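Local coordinates for protein nitrite oxidoreductase subunit A (PDB 7B04) that belongs to the molybdopterin oxidoreductase family, resembles subunit NarG, and holds a molybdenum atom, two MD1 molecules and an iron/sulfur cluster, at residues Tyr180-Ile185 / Ala739-Lys744; Lys223-Met228 / Arg265-Tyr270; Tyr237-Phe242 / Val648-Asn653; Phe703-Ile708 / Asp733-Leu738. All coordinates share one frame; numbering follows the deposited sequence.

Contact 1 (Tyr180-Ile185 / Ala739-Lys744); sequences YASKGI and AGMASK
Helices 174-191 and 734-749 cross here at -59°, their segment axes 9.3 Å apart at closest; the nearest CA atoms are those of Ser-182 and Lys-744, 6.4 Å apart. Ala-181, Ser-182 and Ile-185 face Met-741 and the base of Lys-744. Met-741 does most of the reaching. Its CG stands anti to the backbone N (chi1 -172°), and bends at chi2 and chi3 carry the thioether across to helix 174-191. There its CE lies 3.7 Å from Ala-181 CB, and its SD is 3.5 Å from Ser-182 OG. Ile-185 CD1 is a looser neighbour, 4.5 Å from Met-741 SD. Ser-182 also meets the root of Lys-744: its OG is 3.4 Å from Lys-744 CB. Beyond that the lysine chain bends off, and its NZ forms salt bridges with Glu-747 and Asp-175. Ser-182 OG hydrogen-bonds to Phe-178 O in its own helix. Phe-693 and Met-678 of the nearby strands pack on Ala-181, and Met-678 also touches Met-741. No hydrogen bond joins the two segments. They are held by van der Waals packing, with the serine hydroxyl and lysine ammonium paired outside the contact.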
# COMPACT_ATOMS: atom_id res chain seq x y z
N TYR B 180 -30.17 -19.64 15.90
CA TYR B 180 -29.25 -20.77 15.95
C TYR B 180 -28.01 -20.44 16.79
O TYR B 180 -27.56 -21.26 17.60
CB TYR B 180 -28.84 -21.18 14.54
CG TYR B 180 -29.85 -22.04 13.83
CD1 TYR B 180 -29.98 -23.39 14.13
CD2 TYR B 180 -30.67 -21.50 12.84
CE1 TYR B 180 -30.91 -24.18 13.48
CE2 TYR B 180 -31.60 -22.29 12.19
CZ TYR B 180 -31.72 -23.62 12.51
OH TYR B 180 -32.64 -24.41 11.86
N ALA B 181 -27.45 -19.24 16.60
CA ALA B 181 -26.26 -18.85 17.35
C ALA B 181 -26.55 -18.77 18.85
O ALA B 181 -25.77 -19.26 19.67
CB ALA B 181 -25.74 -17.51 16.84
N SER B 182 -27.67 -18.16 19.22
CA SER B 182 -28.01 -18.03 20.64
C SER B 182 -28.26 -19.39 21.27
O SER B 182 -27.78 -19.67 22.38
CB SER B 182 -29.21 -17.11 20.81
OG SER B 182 -28.91 -15.79 20.41
N LYS B 183 -29.03 -20.25 20.59
CA LYS B 183 -29.27 -21.60 21.10
C LYS B 183 -27.96 -22.36 21.28
O LYS B 183 -27.77 -23.04 22.29
CB LYS B 183 -30.20 -22.36 20.15
CG LYS B 183 -31.65 -21.90 20.21
CD LYS B 183 -32.52 -22.73 19.29
CE LYS B 183 -33.98 -22.29 19.36
NZ LYS B 183 -34.85 -23.09 18.45
N GLY B 184 -27.05 -22.24 20.31
CA GLY B 184 -25.76 -22.91 20.44
C GLY B 184 -24.94 -22.37 21.60
O GLY B 184 -24.26 -23.13 22.29
N ILE B 185 -24.98 -21.05 21.81
CA ILE B 185 -24.25 -20.46 22.93
C ILE B 185 -24.76 -21.01 24.25
O ILE B 185 -23.99 -21.38 25.13
CB ILE B 185 -24.36 -18.92 22.88
CG1 ILE B 185 -23.55 -18.36 21.71
CG2 ILE B 185 -23.88 -18.31 24.19
CD1 ILE B 185 -23.80 -16.89 21.45
N ALA B 739 -26.33 -6.22 19.72
CA ALA B 739 -27.59 -6.08 20.43
C ALA B 739 -28.59 -7.15 19.99
O ALA B 739 -29.30 -7.72 20.83
CB ALA B 739 -28.17 -4.68 20.21
N GLY B 740 -28.67 -7.42 18.69
CA GLY B 740 -29.56 -8.46 18.21
C GLY B 740 -29.21 -9.83 18.76
O GLY B 740 -30.10 -10.64 19.04
N MET B 741 -27.92 -10.11 18.92
CA MET B 741 -27.51 -11.37 19.53
C MET B 741 -27.90 -11.41 21.00
O MET B 741 -28.35 -12.45 21.50
CB MET B 741 -26.00 -11.56 19.38
CG MET B 741 -25.50 -12.92 19.81
SD MET B 741 -26.19 -14.24 18.79
CE MET B 741 -25.39 -13.89 17.23
N ALA B 742 -27.75 -10.29 21.71
CA ALA B 742 -28.10 -10.26 23.13
C ALA B 742 -29.61 -10.36 23.31
O ALA B 742 -30.08 -11.01 24.25
CB ALA B 742 -27.56 -8.99 23.78
N SER B 743 -30.37 -9.71 22.43
CA SER B 743 -31.83 -9.73 22.56
C SER B 743 -32.37 -11.14 22.38
O SER B 743 -33.28 -11.56 23.10
CB SER B 743 -32.45 -8.78 21.53
OG SER B 743 -32.04 -7.45 21.75
N LYS B 744 -31.81 -11.90 21.43
CA LYS B 744 -32.25 -13.27 21.23
C LYS B 744 -31.86 -14.15 22.41
O LYS B 744 -32.61 -15.07 22.77
CB LYS B 744 -31.69 -13.83 19.93
CG LYS B 744 -32.19 -15.22 19.57
CD LYS B 744 -33.70 -15.22 19.34
CE LYS B 744 -34.07 -14.49 18.06
NZ LYS B 744 -35.54 -14.56 17.79

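Contact 2 (Lys223-Met228 / Arg265-Tyr270); sequences KGRGGM and RNWSNY
Lys-223 and Gly-224 pair in parallel with Arg-265 and Asn-266; Gly-224 bonds to the residues on either side of Asn-266. Gly-224 N donates to Arg-265 O at 3.1 Å. Trp-267 N donates to Gly-224 O at 3.2 Å. The same Gly-224 O also accepts from Asn-243 ND2. Further on, the Asn-269 amide takes over from the backbone. Its ND2 donates to Gly-226 O at 2.7 Å, close to the line of the C=O bond. Its OD1 lies at the edge of the Arg-225 guanidinium and accepts from NE, although the modelled length is doubtfully short; NH2 adds a weak bond. The guanidinium and amide planes are 39° apart. Lys-223 lays its CB over one face of Trp-267, 3.8 Å from the centroid of the five-membered ring, a CH-pi contact. Its NZ goes on to Glu-612, Ser-644 O and Thr-646. The chain after strand 222-226 leads to Met-228, whose side chain is about 4 Å from a bound MD1 and about 6 Å from the molybdenum atom. Helix 238-254 links strands 222-226 and 265-266 in a beta-alpha-beta unit. Strand 265-266 is an end strand of the mixed sheet within this chain, and 648-652 flanks 222-226 on its other side.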
# COMPACT_ATOMS: atom_id res chain seq x y z
N LYS B 223 -15.22 -17.33 23.90
CA LYS B 223 -14.16 -16.36 23.66
C LYS B 223 -14.71 -15.30 22.72
O LYS B 223 -14.98 -15.57 21.54
CB LYS B 223 -12.94 -17.06 23.08
CG LYS B 223 -12.02 -17.66 24.14
CD LYS B 223 -12.62 -18.83 24.90
CE LYS B 223 -11.69 -19.22 26.04
NZ LYS B 223 -10.33 -19.60 25.57
N GLY B 224 -14.87 -14.09 23.24
CA GLY B 224 -15.38 -12.99 22.45
C GLY B 224 -14.34 -11.93 22.22
O GLY B 224 -13.85 -11.29 23.16
N ARG B 225 -13.96 -11.74 20.97
CA ARG B 225 -12.92 -10.79 20.61
C ARG B 225 -13.52 -9.62 19.86
O ARG B 225 -14.11 -9.81 18.79
CB ARG B 225 -11.86 -11.47 19.74
CG ARG B 225 -10.90 -10.47 19.11
CD ARG B 225 -9.51 -11.07 18.92
NE ARG B 225 -8.58 -10.05 18.45
CZ ARG B 225 -7.64 -10.25 17.54
NH1 ARG B 225 -7.48 -11.43 16.98
NH2 ARG B 225 -6.86 -9.24 17.19
N GLY B 226 -13.37 -8.42 20.40
CA GLY B 226 -13.62 -7.24 19.59
C GLY B 226 -12.32 -6.92 18.90
O GLY B 226 -11.36 -6.54 19.58
N GLY B 227 -12.27 -7.00 17.58
CA GLY B 227 -10.95 -6.94 17.02
C GLY B 227 -10.53 -5.50 16.84
O GLY B 227 -11.14 -4.75 16.06
N MET B 228 -9.44 -5.14 17.49
CA MET B 228 -8.92 -3.77 17.55
C MET B 228 -10.05 -2.74 17.66
O MET B 228 -10.28 -1.93 16.76
CB MET B 228 -8.07 -3.50 16.31
CG MET B 228 -7.11 -4.62 15.98
SD MET B 228 -5.41 -4.44 16.58
CE MET B 228 -5.60 -3.39 18.01
N ARG B 265 -14.89 -14.46 28.06
CA ARG B 265 -13.51 -14.02 28.20
C ARG B 265 -13.11 -13.12 27.04
O ARG B 265 -13.27 -13.49 25.87
CB ARG B 265 -12.59 -15.22 28.31
CG ARG B 265 -12.54 -15.72 29.73
CD ARG B 265 -11.44 -16.70 29.92
NE ARG B 265 -10.22 -16.02 30.36
CZ ARG B 265 -9.20 -16.63 30.93
NH1 ARG B 265 -8.12 -15.94 31.30
NH2 ARG B 265 -9.24 -17.95 31.12
N ASN B 266 -12.62 -11.93 27.38
CA ASN B 266 -12.23 -10.95 26.39
C ASN B 266 -10.89 -11.33 25.78
O ASN B 266 -9.90 -11.53 26.49
CB ASN B 266 -12.14 -9.57 27.04
CG ASN B 266 -13.44 -9.12 27.66
OD1 ASN B 266 -14.52 -9.61 27.31
ND2 ASN B 266 -13.35 -8.20 28.62
N TRP B 267 -10.88 -11.51 24.46
CA TRP B 267 -9.67 -11.89 23.75
C TRP B 267 -8.85 -10.65 23.41
O TRP B 267 -9.39 -9.62 22.99
CB TRP B 267 -10.01 -12.68 22.49
CG TRP B 267 -9.81 -14.12 22.72
CD1 TRP B 267 -9.68 -14.71 23.94
CD2 TRP B 267 -9.71 -15.16 21.75
NE1 TRP B 267 -9.49 -16.06 23.78
CE2 TRP B 267 -9.51 -16.36 22.45
CE3 TRP B 267 -9.76 -15.19 20.35
CZ2 TRP B 267 -9.37 -17.59 21.80
CZ3 TRP B 267 -9.62 -16.42 19.71
CH2 TRP B 267 -9.43 -17.60 20.44
N SER B 268 -7.54 -10.76 23.58
CA SER B 268 -6.65 -9.63 23.44
C SER B 268 -6.38 -9.32 21.97
O SER B 268 -6.60 -10.15 21.08
CB SER B 268 -5.33 -9.90 24.18
OG SER B 268 -4.73 -11.09 23.69
N ASN B 269 -5.90 -8.11 21.72
CA ASN B 269 -5.60 -7.66 20.37
C ASN B 269 -4.14 -7.25 20.19
O ASN B 269 -3.47 -7.75 19.27
CB ASN B 269 -6.51 -6.48 19.99
CG ASN B 269 -7.96 -6.90 19.83
OD1 ASN B 269 -8.26 -7.87 19.14
ND2 ASN B 269 -8.86 -6.17 20.47
N TYR B 270 -3.64 -6.37 21.05
CA TYR B 270 -2.32 -5.78 20.84
C TYR B 270 -1.23 -6.85 20.90
O TYR B 270 -0.39 -6.95 20.01
CB TYR B 270 -2.09 -4.70 21.90
CG TYR B 270 -0.90 -3.78 21.68
CD1 TYR B 270 -0.60 -3.30 20.41
CD2 TYR B 270 -0.12 -3.35 22.74
CE1 TYR B 270 0.47 -2.44 20.22
CE2 TYR B 270 0.94 -2.49 22.56
CZ TYR B 270 1.24 -2.04 21.29
OH TYR B 270 2.30 -1.19 21.10

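Contact 3 (Tyr237-Phe242 / Val648-Asn653); sequences YGMYRF and VLWFTN. With MD1 (phosphoric acid 4-(2-amino-4-oxo-3,4,5,6,-tetrahydro-pteridin-6-yl)-2-hydroxy-3,4-dimercapto-but-3-en-yl ester guanylate ester), chain C.
Met-239 and Phe-242 reach from helix 238-254 to Trp-650 on strand 648-652; the two segments run nearly antiparallel, at 156°. All three side chains have CG anti to the backbone N. For Met-239 (chi1 -175°) this sends the chain toward the strand, and bends at chi2 and chi3 then fold the methyl over the indole. Its CE sits 3.5 Å from the centroid of the Trp-650 six-membered ring, above the middle of one face, as a CH-pi contact. Its SD is placed obliquely, 4.1 Å from the same centroid, a Met-aromatic contact. The methyl also touches the strand further on: Met-239 CE lies 3.5 Å from Thr-652 CG2. Phe-242 meets Trp-650 differently. The indole turns its CZ3 edge to the phenyl face in a T-shaped stack, with planes at 89° and centroids 5.2 Å apart. One indole thus uses a face for the methionine and an edge for the phenylalanine. Just past the strand, Asn-653 belongs to an MD1 pocket. The contact contains no hydrogen bond across its segments. It is apolar packing around a tryptophan, and the indole's one polar atom, NE1, is satisfied by Thr-680 OG1.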
# COMPACT_ATOMS: atom_id res chain seq x y z
N TYR B 237 -15.45 -2.84 20.23
CA TYR B 237 -15.22 -3.17 21.63
C TYR B 237 -16.52 -3.53 22.35
O TYR B 237 -16.46 -4.03 23.48
CB TYR B 237 -14.54 -2.05 22.43
CG TYR B 237 -13.03 -2.09 22.43
CD1 TYR B 237 -12.29 -1.01 21.98
CD2 TYR B 237 -12.34 -3.22 22.86
CE1 TYR B 237 -10.90 -1.04 21.97
CE2 TYR B 237 -10.95 -3.26 22.85
CZ TYR B 237 -10.24 -2.16 22.40
OH TYR B 237 -8.86 -2.18 22.39
N GLY B 238 -17.67 -3.29 21.73
CA GLY B 238 -18.92 -3.79 22.27
C GLY B 238 -18.93 -5.29 22.47
O GLY B 238 -19.75 -5.80 23.23
N MET B 239 -18.04 -6.01 21.78
CA MET B 239 -17.90 -7.44 22.01
C MET B 239 -17.48 -7.73 23.44
O MET B 239 -17.94 -8.71 24.05
CB MET B 239 -16.90 -8.03 21.03
CG MET B 239 -16.77 -9.55 21.09
SD MET B 239 -18.28 -10.37 20.57
CE MET B 239 -18.22 -10.06 18.81
N TYR B 240 -16.60 -6.90 24.01
CA TYR B 240 -16.24 -7.06 25.41
C TYR B 240 -17.44 -6.83 26.32
O TYR B 240 -17.54 -7.47 27.38
CB TYR B 240 -15.10 -6.11 25.78
CG TYR B 240 -13.76 -6.45 25.16
CD1 TYR B 240 -13.60 -7.59 24.39
CD2 TYR B 240 -12.66 -5.62 25.35
CE1 TYR B 240 -12.37 -7.90 23.83
CE2 TYR B 240 -11.44 -5.92 24.79
CZ TYR B 240 -11.30 -7.06 24.03
OH TYR B 240 -10.07 -7.36 23.47
N ARG B 241 -18.34 -5.94 25.93
CA ARG B 241 -19.59 -5.76 26.68
C ARG B 241 -20.47 -7.00 26.55
O ARG B 241 -21.10 -7.42 27.52
CB ARG B 241 -20.32 -4.52 26.18
CG ARG B 241 -21.51 -4.10 27.01
CD ARG B 241 -22.16 -2.86 26.40
NE ARG B 241 -23.31 -2.40 27.18
CZ ARG B 241 -23.24 -1.50 28.15
NH1 ARG B 241 -22.07 -0.96 28.48
NH2 ARG B 241 -24.33 -1.13 28.81
N PHE B 242 -20.52 -7.59 25.35
CA PHE B 242 -21.28 -8.82 25.15
C PHE B 242 -20.76 -9.94 26.04
O PHE B 242 -21.54 -10.67 26.66
CB PHE B 242 -21.24 -9.23 23.68
CG PHE B 242 -22.06 -10.45 23.37
CD1 PHE B 242 -23.43 -10.37 23.24
CD2 PHE B 242 -21.45 -11.68 23.20
CE1 PHE B 242 -24.19 -11.49 22.96
CE2 PHE B 242 -22.19 -12.81 22.92
CZ PHE B 242 -23.57 -12.71 22.79
N VAL B 648 -16.58 -21.87 22.13
CA VAL B 648 -17.33 -20.96 21.28
C VAL B 648 -16.47 -19.73 21.05
O VAL B 648 -15.73 -19.30 21.94
CB VAL B 648 -18.68 -20.56 21.91
CG1 VAL B 648 -19.51 -19.75 20.92
CG2 VAL B 648 -19.45 -21.78 22.36
N LEU B 649 -16.55 -19.17 19.84
CA LEU B 649 -15.68 -18.07 19.45
C LEU B 649 -16.45 -17.16 18.51
O LEU B 649 -17.14 -17.63 17.60
CB LEU B 649 -14.41 -18.59 18.76
CG LEU B 649 -13.47 -17.55 18.15
CD1 LEU B 649 -13.02 -16.56 19.21
CD2 LEU B 649 -12.28 -18.22 17.50
N TRP B 650 -16.34 -15.85 18.75
CA TRP B 650 -16.96 -14.87 17.87
C TRP B 650 -16.13 -13.60 17.85
O TRP B 650 -15.75 -13.09 18.91
CB TRP B 650 -18.39 -14.59 18.34
CG TRP B 650 -19.16 -13.59 17.55
CD1 TRP B 650 -19.03 -13.32 16.22
CD2 TRP B 650 -20.21 -12.76 18.03
NE1 TRP B 650 -19.93 -12.36 15.85
CE2 TRP B 650 -20.67 -11.99 16.95
CE3 TRP B 650 -20.80 -12.58 19.29
CZ2 TRP B 650 -21.69 -11.06 17.08
CZ3 TRP B 650 -21.82 -11.65 19.41
CH2 TRP B 650 -22.25 -10.91 18.31
N PHE B 651 -15.83 -13.09 16.64
CA PHE B 651 -14.91 -11.98 16.49
C PHE B 651 -15.31 -11.05 15.35
O PHE B 651 -15.72 -11.51 14.28
CB PHE B 651 -13.48 -12.50 16.26
CG PHE B 651 -13.37 -13.54 15.18
CD1 PHE B 651 -13.63 -14.87 15.45
CD2 PHE B 651 -12.99 -13.20 13.89
CE1 PHE B 651 -13.54 -15.84 14.47
CE2 PHE B 651 -12.89 -14.15 12.90
CZ PHE B 651 -13.16 -15.48 13.19
N THR B 652 -15.20 -9.73 15.60
CA THR B 652 -15.55 -8.66 14.67
C THR B 652 -14.29 -7.90 14.28
O THR B 652 -13.32 -7.83 15.05
CB THR B 652 -16.55 -7.62 15.26
OG1 THR B 652 -15.94 -6.92 16.37
CG2 THR B 652 -17.80 -8.30 15.77
N ASN B 653 -14.29 -7.25 13.13
CA ASN B 653 -13.15 -6.41 12.69
C ASN B 653 -11.84 -7.18 12.74
O ASN B 653 -10.83 -6.55 12.86
CB ASN B 653 -13.03 -5.16 13.52
CG ASN B 653 -12.58 -3.93 12.77
OD1 ASN B 653 -11.89 -3.10 13.31
ND2 ASN B 653 -13.00 -3.76 11.54
PB MD1 C . -6.26 -8.23 11.67
O3B MD1 C . -6.13 -7.59 10.16
O1B MD1 C . -6.87 -9.60 11.55
O2B MD1 C . -7.18 -7.36 12.50
O3A MD1 C . -4.81 -8.34 12.45
C10 MD1 C . -3.70 -7.57 12.07
C11 MD1 C . -2.41 -8.42 12.20
O11 MD1 C . -2.03 -9.04 10.77
C12 MD1 C . -1.41 -7.70 12.73
S12 MD1 C . -1.67 -5.93 13.03
C13 MD1 C . -0.01 -8.25 13.15
S13 MD1 C . 1.09 -6.97 13.83
C14 MD1 C . 0.53 -9.59 13.05
N15 MD1 C . 1.62 -9.52 11.88
C16 MD1 C . 2.05 -10.75 11.35
C15 MD1 C . 3.25 -10.77 10.47
O14 MD1 C . 3.83 -9.76 10.24
N17 MD1 C . 3.72 -12.05 9.88
C17 MD1 C . 2.96 -13.37 10.18
N16 MD1 C . 3.43 -14.62 9.61
N18 MD1 C . 1.75 -13.36 11.07
C20 MD1 C . 1.28 -12.13 11.65
N8 MD1 C . 0.14 -12.18 12.47
C7 MD1 C . -0.40 -10.77 13.01
PA MD1 C . -7.44 -7.20 9.23
O1A MD1 C . -7.08 -6.09 8.27
O2A MD1 C . -7.83 -8.42 8.46
O5' MD1 C . -8.77 -6.77 10.10
C5' MD1 C . -9.83 -6.21 9.37
C4' MD1 C . -10.91 -7.29 9.04
O4' MD1 C . -12.32 -6.76 9.44
C1' MD1 C . -12.99 -6.33 8.11
N9 MD1 C . -13.57 -4.96 8.22
C4 MD1 C . -14.60 -4.77 9.03
N3 MD1 C . -15.34 -5.71 9.91
C2 MD1 C . -16.46 -5.22 10.71
N2 MD1 C . -17.17 -6.14 11.56
N1 MD1 C . -16.85 -3.84 10.66
C6 MD1 C . -16.14 -2.94 9.81
O6 MD1 C . -16.46 -1.80 9.76
C5 MD1 C . -14.96 -3.46 8.97
N7 MD1 C . -14.14 -2.86 8.11
C8 MD1 C . -13.27 -3.78 7.64
C2' MD1 C . -12.08 -6.37 7.22
O2' MD1 C . -12.63 -6.79 5.94
C3' MD1 C . -10.99 -7.49 7.78
O3' MD1 C . -11.49 -8.82 7.49

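Contact 4 (Phe703-Ile708 / Asp733-Leu738); sequences FQEFEI and DDVKIL. With MD1 (phosphoric acid 4-(2-amino-4-oxo-3,4,5,6,-tetrahydro-pteridin-6-yl)-2-hydroxy-3,4-dimercapto-but-3-en-yl ester guanylate ester), chain C.
Gln-704 and Asp-733 meet next to the guanine end of an MD1 pocket, to which their neighbours Phe-703 and Asp-734 belong. Gln-704 N donates to Asp-733 OD1 at 2.6 Å. The bond is bent (134° at the hydrogen) and approaches nearly in line with the C-O bond of the carboxylate. Asp-733 stands at the N-cap position of helix 734-749, but its side chain makes no capping bond and turns to the loop instead. Glu-705 adds looser packing, with CG 4.3 Å from Val-735 CG1. Its OE1 folds back to accept from Phe-706 N at 3.0 Å through the anti lone pair. In the pocket, MD1 N2 donates to Asp-734 OD2 at 3.0 Å and 164°. MD1 N1 makes a weak bond to Asp-734 OD1, whose position is less sure; Lys-236 also pairs with OD1, in a salt bridge. The edge of the Phe-703 ring faces the base, with CZ 4.0 Å from MD1 O6. Segment 703-708 leads into strand 707-709, which pairs with strand 716-720. Helix 734-749 starts at the pocket and runs over strands 676-681 and 648-652, where Ile-737 touches Thr-680 and Trp-650.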
# COMPACT_ATOMS: atom_id res chain seq x y z
N PHE B 703 -22.42 3.34 7.53
CA PHE B 703 -22.76 3.28 8.94
C PHE B 703 -24.10 3.96 9.14
O PHE B 703 -24.30 5.09 8.70
CB PHE B 703 -21.69 3.97 9.79
CG PHE B 703 -20.53 3.08 10.16
CD1 PHE B 703 -20.57 1.72 9.97
CD2 PHE B 703 -19.39 3.63 10.73
CE1 PHE B 703 -19.50 0.92 10.32
CE2 PHE B 703 -18.32 2.84 11.08
CZ PHE B 703 -18.37 1.48 10.87
N GLN B 704 -25.04 3.25 9.77
CA GLN B 704 -26.33 3.82 10.14
C GLN B 704 -26.38 4.26 11.60
O GLN B 704 -27.47 4.47 12.14
CB GLN B 704 -27.44 2.81 9.85
CG GLN B 704 -27.80 2.69 8.38
CD GLN B 704 -28.51 1.38 8.07
OE1 GLN B 704 -28.40 0.41 8.82
NE2 GLN B 704 -29.25 1.36 6.98
N GLU B 705 -25.22 4.41 12.24
CA GLU B 705 -25.14 4.84 13.62
C GLU B 705 -23.74 5.41 13.83
O GLU B 705 -22.80 5.04 13.13
CB GLU B 705 -25.44 3.68 14.58
CG GLU B 705 -25.24 3.93 16.07
CD GLU B 705 -26.25 4.90 16.65
OE1 GLU B 705 -26.02 6.12 16.57
OE2 GLU B 705 -27.28 4.43 17.18
N PHE B 706 -23.62 6.30 14.81
CA PHE B 706 -22.36 7.01 14.99
C PHE B 706 -21.31 6.10 15.62
O PHE B 706 -21.62 5.12 16.31
CB PHE B 706 -22.56 8.25 15.85
CG PHE B 706 -23.51 9.25 15.25
CD1 PHE B 706 -23.17 9.92 14.09
CD2 PHE B 706 -24.73 9.52 15.85
CE1 PHE B 706 -24.04 10.84 13.53
CE2 PHE B 706 -25.60 10.43 15.29
CZ PHE B 706 -25.25 11.10 14.13
N GLU B 707 -20.04 6.41 15.36
CA GLU B 707 -18.93 5.62 15.88
C GLU B 707 -17.76 6.52 16.25
O GLU B 707 -17.53 7.56 15.62
CB GLU B 707 -18.48 4.57 14.86
CG GLU B 707 -17.59 3.51 15.46
CD GLU B 707 -18.30 2.73 16.54
OE1 GLU B 707 -19.49 2.40 16.35
OE2 GLU B 707 -17.69 2.46 17.59
N ILE B 708 -17.02 6.10 17.27
CA ILE B 708 -15.92 6.87 17.85
C ILE B 708 -14.62 6.11 17.64
O ILE B 708 -14.59 4.88 17.73
CB ILE B 708 -16.17 7.14 19.35
CG1 ILE B 708 -14.96 7.82 19.99
CG2 ILE B 708 -16.51 5.85 20.08
CD1 ILE B 708 -14.69 9.20 19.48
N ASP B 733 -25.40 -2.60 11.41
CA ASP B 733 -24.28 -2.04 12.15
C ASP B 733 -23.84 -3.05 13.21
O ASP B 733 -24.66 -3.78 13.76
CB ASP B 733 -24.67 -0.71 12.82
CG ASP B 733 -25.52 0.19 11.93
OD1 ASP B 733 -25.05 1.26 11.51
OD2 ASP B 733 -26.68 -0.20 11.64
N ASP B 734 -22.54 -3.08 13.49
CA ASP B 734 -22.01 -4.04 14.45
C ASP B 734 -22.71 -3.88 15.79
O ASP B 734 -23.01 -4.86 16.47
CB ASP B 734 -20.50 -3.84 14.64
CG ASP B 734 -19.72 -3.95 13.35
OD1 ASP B 734 -19.10 -2.96 12.92
OD2 ASP B 734 -19.74 -5.04 12.75
N VAL B 735 -23.02 -2.64 16.15
CA VAL B 735 -23.69 -2.37 17.42
C VAL B 735 -25.04 -3.09 17.46
O VAL B 735 -25.42 -3.66 18.50
CB VAL B 735 -23.82 -0.85 17.62
CG1 VAL B 735 -25.03 -0.26 16.88
CG2 VAL B 735 -23.92 -0.53 19.09
N LYS B 736 -25.75 -3.15 16.33
CA LYS B 736 -27.04 -3.83 16.27
C LYS B 736 -26.87 -5.34 16.19
O LYS B 736 -27.73 -6.09 16.67
CB LYS B 736 -27.85 -3.30 15.10
CG LYS B 736 -27.71 -1.79 14.92
CD LYS B 736 -29.06 -1.09 14.99
CE LYS B 736 -29.05 0.24 14.26
N ILE B 737 -25.78 -5.81 15.57
CA ILE B 737 -25.51 -7.25 15.55
C ILE B 737 -25.24 -7.75 16.96
O ILE B 737 -25.73 -8.81 17.36
CB ILE B 737 -24.34 -7.55 14.60
CG1 ILE B 737 -24.68 -7.14 13.16
CG2 ILE B 737 -23.97 -9.03 14.66
CD1 ILE B 737 -23.51 -7.21 12.21
N LEU B 738 -24.46 -7.00 17.74
CA LEU B 738 -24.24 -7.35 19.13
C LEU B 738 -25.54 -7.28 19.92
O LEU B 738 -25.85 -8.18 20.72
CB LEU B 738 -23.20 -6.42 19.75
CG LEU B 738 -21.79 -6.49 19.17
CD1 LEU B 738 -20.95 -5.34 19.68
CD2 LEU B 738 -21.13 -7.82 19.51
PB MD1 C . -6.26 -8.23 11.67
O3B MD1 C . -6.13 -7.59 10.16
O1B MD1 C . -6.87 -9.60 11.55
O2B MD1 C . -7.18 -7.36 12.50
O3A MD1 C . -4.81 -8.34 12.45
C10 MD1 C . -3.70 -7.57 12.07
C11 MD1 C . -2.41 -8.42 12.20
O11 MD1 C . -2.03 -9.04 10.77
C12 MD1 C . -1.41 -7.70 12.73
S12 MD1 C . -1.67 -5.93 13.03
C13 MD1 C . -0.01 -8.25 13.15
S13 MD1 C . 1.09 -6.97 13.83
C14 MD1 C . 0.53 -9.59 13.05
N15 MD1 C . 1.62 -9.52 11.88
C16 MD1 C . 2.05 -10.75 11.35
C15 MD1 C . 3.25 -10.77 10.47
O14 MD1 C . 3.83 -9.76 10.24
N17 MD1 C . 3.72 -12.05 9.88
C17 MD1 C . 2.96 -13.37 10.18
N16 MD1 C . 3.43 -14.62 9.61
N18 MD1 C . 1.75 -13.36 11.07
C20 MD1 C . 1.28 -12.13 11.65
N8 MD1 C . 0.14 -12.18 12.47
C7 MD1 C . -0.40 -10.77 13.01
PA MD1 C . -7.44 -7.20 9.23
O1A MD1 C . -7.08 -6.09 8.27
O2A MD1 C . -7.83 -8.42 8.46
O5' MD1 C . -8.77 -6.77 10.10
C5' MD1 C . -9.83 -6.21 9.37
C4' MD1 C . -10.91 -7.29 9.04
O4' MD1 C . -12.32 -6.76 9.44
C1' MD1 C . -12.99 -6.33 8.11
N9 MD1 C . -13.57 -4.96 8.22
C4 MD1 C . -14.60 -4.77 9.03
N3 MD1 C . -15.34 -5.71 9.91
C2 MD1 C . -16.46 -5.22 10.71
N2 MD1 C . -17.17 -6.14 11.56
N1 MD1 C . -16.85 -3.84 10.66
C6 MD1 C . -16.14 -2.94 9.81
O6 MD1 C . -16.46 -1.80 9.76
C5 MD1 C . -14.96 -3.46 8.97
N7 MD1 C . -14.14 -2.86 8.11
C8 MD1 C . -13.27 -3.78 7.64
C2' MD1 C . -12.08 -6.37 7.22
O2' MD1 C . -12.63 -6.79 5.94
C3' MD1 C . -10.99 -7.49 7.78
O3' MD1 C . -11.49 -8.82 7.49

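In the fold
All four contacts lie on or against one mixed sheet: contacts 2 and 3 include its strands, and contacts 1 and 4 share helix 734-749, which packs on it. Contact 2 joins strands 222-226 and 265-266, and contact 3 packs the helix between them on strand 648-652, next to 222-226; their centres are 7 Å apart. Along the chain these two alternate, while contacts 2, 3 and 4 all lie inside the long loop closed by contact 1. Contacts 1 and 4 have centres 17 Å apart. Helix 734-749 also packs on contact 3: Met-741 CG lies 3.6 Å from Phe-242 CZ, and Leu-738 touches Trp-650. The shared helix and sheet thus connect a buried helix crossing to the MD1 pocket, which contacts 3 and 4 both reach.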